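Local coordinates for monosaccharide-transporting ATPase (Actinobacillus succinogenes, PDB 5DTE), which binds D-allose between its two lobes and probably delivers sugars to an ABC transporter as a periplasmic solute-binding protein, at residues Asn79-Lys84 with Phe102-Lys107. Residues are numbered along the deposited sequence; the frame is centred on the assembly and turned at random.
Sequences NMIAKK and FQKAEK
Ile-81 and Ala-105 mark the closest approach of two helices, their CA atoms 6.2 Å apart, where the last turn of helix 70-82 lies beside helix 99-105. The contact is small and apolar, about 137 Å² of buried surface counting both sides, and Ile-81 supplies more than half of it. Its CB points toward the neighbouring helix, and with CG1 anti to its own carbonyl carbon (chi1 -67°) the longer branch carries the methyl CD1 across the gap. CD1 rests 3.8 Å from CB of Ala-105. A branched aliphatic chain suits this place because it bridges the two backbones without polar atoms to satisfy, while the single methyl of Ala-105 is small enough to let the helices come close.

Lys-104 borders the contact on its exposed side. Its CG stands anti to the backbone N (chi1 -176°) and lies 4.2 Å from CD1 of Ile-81, and the rest of the chain continues extended. A lysine fits such an edge, since its methylenes can border the isoleucine while the ammonium group remains at the surface. Helix 70-82 ends just beyond in a Schellman motif: Lys-84 takes positive phi, and one of the two bonds back into the last turn runs from its N to O of Ile-81, 3.0 Å.

This pairing is the side-by-side packing of successive helices in a Rossmann-like lobe of parallel beta-alpha units. Strand 87-90 connects the two helices in sequence and takes Ile-81 on Ile-88 and Phe-102 on Val-90; Ala-105 touches Ile-112 of the adjacent strand 112-115, so the common floor is the six-stranded parallel sheet. Met-80 turns to it too, reaching strand 28-33 as well, while Ala-108 in the following loop adds another contact to Ile-81.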
ATOM      1  N   ASN A  79       8.160  19.348 -12.599  1.00 24.03           N
ATOM      2  CA  ASN A  79       8.427  20.618 -11.943  1.00 30.74           C
ATOM      3  C   ASN A  79       9.735  20.525 -11.177  1.00 27.87           C
ATOM      4  O   ASN A  79      10.614  21.360 -11.331  1.00 36.92           O
ATOM      5  CB  ASN A  79       7.287  21.013 -10.998  1.00 41.96           C
ATOM      6  CG  ASN A  79       5.962  21.224 -11.725  1.00 56.34           C
ATOM      7  OD1 ASN A  79       5.914  21.276 -12.955  1.00 51.30           O
ATOM      8  ND2 ASN A  79       4.878  21.350 -10.959  1.00 67.16           N
ATOM      9  N   MET A  80       9.861  19.478 -10.372  1.00 24.13           N
ATOM     10  CA  MET A  80      11.045  19.258  -9.548  1.00 16.55           C
ATOM     11  C   MET A  80      12.316  19.078 -10.396  1.00 18.73           C
ATOM     12  O   MET A  80      13.382  19.574 -10.037  1.00 30.98           O
ATOM     13  CB  MET A  80      10.812  18.047  -8.640  1.00 20.30           C
ATOM     14  CG  MET A  80       9.582  18.170  -7.723  1.00 18.59           C
ATOM     15  SD  MET A  80       9.707  19.619  -6.619  1.00 34.56           S
ATOM     16  CE  MET A  80       8.563  20.789  -7.402  1.00 15.52           C
ATOM     17  N   ILE A  81      12.197  18.374 -11.516  1.00 15.67           N
ATOM     18  CA  ILE A  81      13.272  18.293 -12.506  1.00 16.79           C
ATOM     19  C   ILE A  81      13.644  19.702 -12.973  1.00 26.85           C
ATOM     20  O   ILE A  81      14.821  20.060 -13.025  1.00 29.23           O
ATOM     21  CB  ILE A  81      12.859  17.398 -13.729  1.00 15.86           C
ATOM     22  CG1 ILE A  81      12.695  15.938 -13.294  1.00 19.48           C
ATOM     23  CG2 ILE A  81      13.895  17.422 -14.827  1.00  8.55           C
ATOM     24  CD1 ILE A  81      12.051  15.047 -14.341  1.00  9.78           C
ATOM     25  N   ALA A  82      12.625  20.499 -13.285  1.00 35.95           N
ATOM     26  CA  ALA A  82      12.807  21.875 -13.755  1.00 27.52           C
ATOM     27  C   ALA A  82      13.511  22.737 -12.723  1.00 20.81           C
ATOM     28  O   ALA A  82      14.323  23.577 -13.068  1.00 18.11           O
ATOM     29  CB  ALA A  82      11.465  22.495 -14.118  1.00 21.50           C
ATOM     30  N   LYS A  83      13.197  22.511 -11.453  1.00 36.32           N
ATOM     31  CA  LYS A  83      13.794  23.265 -10.349  1.00 39.98           C
ATOM     32  C   LYS A  83      15.186  22.751  -9.980  1.00 31.12           C
ATOM     33  O   LYS A  83      15.860  23.337  -9.124  1.00 23.80           O
ATOM     34  CB  LYS A  83      12.884  23.216  -9.116  1.00 43.77           C
ATOM     35  CG  LYS A  83      11.539  23.922  -9.288  1.00 46.01           C
ATOM     36  CD  LYS A  83      10.691  23.825  -8.022  1.00 40.61           C
ATOM     37  CE  LYS A  83      11.493  24.199  -6.779  1.00 35.83           C
ATOM     38  NZ  LYS A  83      10.678  24.044  -5.540  1.00 37.47           N
ATOM     39  N   LYS A  84      15.610  21.675 -10.649  1.00 29.51           N
ATOM     40  CA  LYS A  84      16.886  21.010 -10.383  1.00 23.44           C
ATOM     41  C   LYS A  84      17.038  20.757  -8.888  1.00 30.53           C
ATOM     42  O   LYS A  84      17.974  21.211  -8.226  1.00 23.29           O
ATOM     43  CB  LYS A  84      18.060  21.820 -10.920  1.00 16.27           C
ATOM     44  CG  LYS A  84      18.166  21.857 -12.433  1.00 25.76           C
ATOM     45  CD  LYS A  84      19.532  22.396 -12.831  1.00 34.07           C
ATOM     46  CE  LYS A  84      19.777  22.347 -14.331  1.00 40.75           C
ATOM     47  NZ  LYS A  84      21.199  21.971 -14.652  1.00 40.67           N
ATOM     48  N   PHE A 102      10.580   9.594 -15.631  1.00 34.39           N
ATOM     49  CA  PHE A 102      11.788   9.037 -15.033  1.00 22.71           C
ATOM     50  C   PHE A 102      13.003   9.152 -15.956  1.00 29.58           C
ATOM     51  O   PHE A 102      14.106   9.468 -15.505  1.00 38.13           O
ATOM     52  CB  PHE A 102      11.552   7.573 -14.642  1.00 14.77           C
ATOM     53  CG  PHE A 102      11.027   7.406 -13.255  1.00 14.60           C
ATOM     54  CD1 PHE A 102      11.854   6.953 -12.238  1.00 22.31           C
ATOM     55  CD2 PHE A 102       9.707   7.740 -12.951  1.00 14.61           C
ATOM     56  CE1 PHE A 102      11.370   6.816 -10.940  1.00 27.09           C
ATOM     57  CE2 PHE A 102       9.212   7.607 -11.665  1.00 14.46           C
ATOM     58  CZ  PHE A 102      10.046   7.145 -10.653  1.00 22.05           C
ATOM     59  N   GLN A 103      12.816   8.907 -17.249  1.00 29.87           N
ATOM     60  CA  GLN A 103      13.951   8.985 -18.163  1.00 41.16           C
ATOM     61  C   GLN A 103      14.225  10.432 -18.617  1.00 40.86           C
ATOM     62  O   GLN A 103      15.178  10.685 -19.343  1.00 55.06           O
ATOM     63  CB  GLN A 103      13.755   8.054 -19.370  1.00 39.58           C
ATOM     64  CG  GLN A 103      12.511   8.301 -20.197  1.00 41.09           C
ATOM     65  CD  GLN A 103      12.310   7.237 -21.263  1.00 39.86           C
ATOM     66  OE1 GLN A 103      13.213   6.445 -21.534  1.00 36.50           O
ATOM     67  NE2 GLN A 103      11.120   7.210 -21.870  1.00 32.26           N
ATOM     68  N   LYS A 104      13.403  11.379 -18.182  1.00 24.85           N
ATOM     69  CA  LYS A 104      13.777  12.789 -18.249  1.00 15.13           C
ATOM     70  C   LYS A 104      14.675  13.170 -17.053  1.00 22.96           C
ATOM     71  O   LYS A 104      15.560  14.017 -17.159  1.00 32.87           O
ATOM     72  CB  LYS A 104      12.524  13.664 -18.285  1.00 18.84           C
ATOM     73  CG  LYS A 104      12.781  15.143 -18.442  1.00 34.02           C
ATOM     74  CD  LYS A 104      11.460  15.918 -18.454  1.00 48.65           C
ATOM     75  CE  LYS A 104      11.633  17.375 -18.897  1.00 49.61           C
ATOM     76  NZ  LYS A 104      10.311  18.044 -19.075  1.00 47.83           N
ATOM     77  N   ALA A 105      14.452  12.511 -15.923  1.00 22.35           N
ATOM     78  CA  ALA A 105      15.189  12.791 -14.698  1.00 23.83           C
ATOM     79  C   ALA A 105      16.571  12.212 -14.774  1.00 25.51           C
ATOM     80  O   ALA A 105      17.483  12.696 -14.114  1.00 29.57           O
ATOM     81  CB  ALA A 105      14.453  12.230 -13.475  1.00 25.49           C
ATOM     82  N   GLU A 106      16.720  11.158 -15.567  1.00 32.00           N
ATOM     83  CA  GLU A 106      18.035  10.577 -15.813  1.00 38.43           C
ATOM     84  C   GLU A 106      18.852  11.515 -16.717  1.00 39.74           C
ATOM     85  O   GLU A 106      20.073  11.606 -16.591  1.00 43.47           O
ATOM     86  CB  GLU A 106      17.894   9.178 -16.432  1.00 42.48           C
ATOM     87  CG  GLU A 106      19.155   8.313 -16.401  1.00 46.77           C
ATOM     88  CD  GLU A 106      20.111   8.603 -17.550  1.00 55.08           C
ATOM     89  OE1 GLU A 106      19.661   9.109 -18.605  1.00 58.13           O
ATOM     90  OE2 GLU A 106      21.317   8.316 -17.399  1.00 57.67           O
ATOM     91  N   LYS A 107      18.167  12.231 -17.608  1.00 38.71           N
ATOM     92  CA  LYS A 107      18.840  13.126 -18.542  1.00 36.23           C
ATOM     93  C   LYS A 107      19.188  14.443 -17.872  1.00 36.54           C
ATOM     94  O   LYS A 107      20.033  15.200 -18.368  1.00 32.84           O
ATOM     95  CB  LYS A 107      17.981  13.372 -19.784  1.00 29.93           C
ATOM     96  CG  LYS A 107      17.769  12.132 -20.631  1.00 29.36           C
ATOM     97  CD  LYS A 107      17.394  12.474 -22.064  1.00 43.33           C
ATOM     98  CE  LYS A 107      16.309  11.539 -22.595  1.00 57.15           C
ATOM     99  NZ  LYS A 107      16.532  10.114 -22.198  1.00 67.33           N
TER